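Local coordinates for protein Rab GDP-dissociation inhibitor (Saccharomyces cerevisiae, PDB 2BCG) that holds Rab GTPases such as Sec4 in their GDP-bound state by blocking GDP release, and extracts GDP-bound Ypt7 from vacuolar membranes, at residues V53-S56 with Q57-K61. Numbering follows the deposited sequence.
Sequences VTLS and QLYEK
Thr-54 holds OG1 between its own backbone N and carbonyl carbon (chi1 63°), which aims the hydroxyl oxygen at the backbone N-H of Gln-57, while Leu-55 sets CG anti to its backbone N (chi1 -170°), a turn that lays its branch beside the ring of Tyr-59, the two side chains pointing the same way. The first of these makes the N-cap of helix 55-62: Gln-57 N donates to Thr-54 OG1 over 3.2 Å, nearly straight at 162°. Threonine suits the place because its short side chain brings a hydroxyl back to an N-H of the first turn, where the usual carbonyl acceptors from a preceding turn are lacking. A valine here would keep the branch but would probably leave the backbone N-H of Gln-57 without its capping acceptor. Regular helical bonding starts at the cap itself, where Leu-58 N reaches Thr-54 O at 2.9 Å.

Leucine suits the inner face: Leu-55 CD1 meets both Leu-58 CD2 (4.0 Å) and Tyr-59 CE2 (3.9 Å). Leu-55 O takes the N-H of Tyr-59 and lies near the plane of that ring, at its edge. Val-53, ending strand 52-53, touches Leu-58 CD1 through its CG2 methyl, 3.7 Å away. On the polar side, a water donates to Ser-56 O and Glu-60 OE2.

The short hydroxyl of Ser-56 bonds to Asp-79, while Val-53 pairs through its backbone with Val-84. Leu-55 and Leu-58 rest on strands 303-317 and 391-402, and Tyr-59 on strand 391-402, where its ring meets Phe-393 edge-to-face; Phe-76 of helix 69-76 touches Leu-55 and Tyr-59.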
loop_
_atom_site.group_PDB
_atom_site.type_symbol
_atom_site.label_atom_id
_atom_site.label_comp_id
_atom_site.label_asym_id
_atom_site.label_seq_id
_atom_site.Cartn_x
_atom_site.Cartn_y
_atom_site.Cartn_z
ATOM N N VAL A 53 -1.802 -8.143 7.493
ATOM C CA VAL A 53 -2.428 -9.456 7.624
ATOM C C VAL A 53 -3.600 -9.436 8.604
ATOM O O VAL A 53 -3.774 -8.489 9.391
ATOM C CB VAL A 53 -1.383 -10.492 8.083
ATOM C CG1 VAL A 53 -0.209 -10.569 7.073
ATOM C CG2 VAL A 53 -0.883 -10.167 9.487
ATOM N N THR A 54 -4.423 -10.482 8.533
ATOM C CA THR A 54 -5.529 -10.611 9.460
ATOM C C THR A 54 -5.061 -11.025 10.857
ATOM O O THR A 54 -3.911 -11.402 11.065
ATOM C CB THR A 54 -6.540 -11.686 8.991
ATOM O OG1 THR A 54 -5.885 -12.977 8.975
ATOM C CG2 THR A 54 -7.122 -11.327 7.644
ATOM N N LEU A 55 -5.982 -10.951 11.821
ATOM C CA LEU A 55 -5.674 -11.358 13.167
ATOM C C LEU A 55 -5.391 -12.853 13.255
ATOM O O LEU A 55 -4.413 -13.258 13.873
ATOM C CB LEU A 55 -6.755 -10.871 14.135
ATOM C CG LEU A 55 -6.497 -10.986 15.626
ATOM C CD1 LEU A 55 -5.139 -10.377 16.062
ATOM C CD2 LEU A 55 -7.607 -10.230 16.276
ATOM N N SER A 56 -6.193 -13.665 12.575
ATOM C CA SER A 56 -5.882 -15.112 12.568
ATOM C C SER A 56 -4.475 -15.388 12.026
ATOM O O SER A 56 -3.719 -16.204 12.604
ATOM C CB SER A 56 -6.973 -15.954 11.886
ATOM O OG SER A 56 -7.100 -15.572 10.533
ATOM N N GLN A 57 -4.085 -14.670 10.958
ATOM C CA GLN A 57 -2.720 -14.792 10.441
ATOM C C GLN A 57 -1.632 -14.333 11.390
ATOM O O GLN A 57 -0.523 -14.869 11.430
ATOM C CB GLN A 57 -2.578 -14.067 9.098
ATOM C CG GLN A 57 -2.774 -14.988 7.962
ATOM C CD GLN A 57 -1.848 -16.225 8.058
ATOM O OE1 GLN A 57 -0.613 -16.109 8.225
ATOM N NE2 GLN A 57 -2.453 -17.414 7.992
ATOM N N LEU A 58 -1.948 -13.302 12.172
ATOM C CA LEU A 58 -1.031 -12.871 13.180
ATOM C C LEU A 58 -0.761 -13.995 14.210
ATOM O O LEU A 58 0.379 -14.174 14.657
ATOM C CB LEU A 58 -1.595 -11.607 13.837
ATOM C CG LEU A 58 -0.689 -10.453 14.155
ATOM C CD1 LEU A 58 0.179 -9.987 12.991
ATOM C CD2 LEU A 58 -1.537 -9.338 14.708
ATOM N N TYR A 59 -1.817 -14.711 14.632
ATOM C CA TYR A 59 -1.638 -15.832 15.568
ATOM C C TYR A 59 -0.840 -16.952 14.939
ATOM O O TYR A 59 0.045 -17.534 15.561
ATOM C CB TYR A 59 -2.998 -16.351 16.065
ATOM C CG TYR A 59 -3.557 -15.560 17.233
ATOM C CD1 TYR A 59 -3.230 -15.906 18.555
ATOM C CD2 TYR A 59 -4.372 -14.438 17.025
ATOM C CE1 TYR A 59 -3.725 -15.155 19.635
ATOM C CE2 TYR A 59 -4.865 -13.685 18.092
ATOM C CZ TYR A 59 -4.546 -14.067 19.399
ATOM O OH TYR A 59 -5.025 -13.313 20.439
ATOM N N GLU A 60 -1.152 -17.243 13.676
ATOM C CA GLU A 60 -0.436 -18.308 12.964
ATOM C C GLU A 60 1.052 -18.021 12.865
ATOM O O GLU A 60 1.888 -18.909 13.035
ATOM C CB GLU A 60 -1.019 -18.514 11.556
ATOM C CG GLU A 60 -2.390 -19.151 11.551
ATOM C CD GLU A 60 -2.439 -20.549 12.215
ATOM O OE1 GLU A 60 -1.497 -21.364 12.031
ATOM O OE2 GLU A 60 -3.444 -20.811 12.924
ATOM N N LYS A 61 1.386 -16.756 12.634
ATOM C CA LYS A 61 2.753 -16.350 12.434
ATOM C C LYS A 61 3.573 -16.219 13.722
ATOM O O LYS A 61 4.780 -16.517 13.724
ATOM C CB LYS A 61 2.741 -15.006 11.700
ATOM C CG LYS A 61 3.868 -14.772 10.775
ATOM C CD LYS A 61 3.514 -13.609 9.815
ATOM C CE LYS A 61 4.633 -13.403 8.803
ATOM N NZ LYS A 61 5.896 -13.029 9.526
HETATM O O HOH W 1 -5.038 -18.425 13.886
HETATM O O HOH W 2 -4.855 -17.735 9.085
#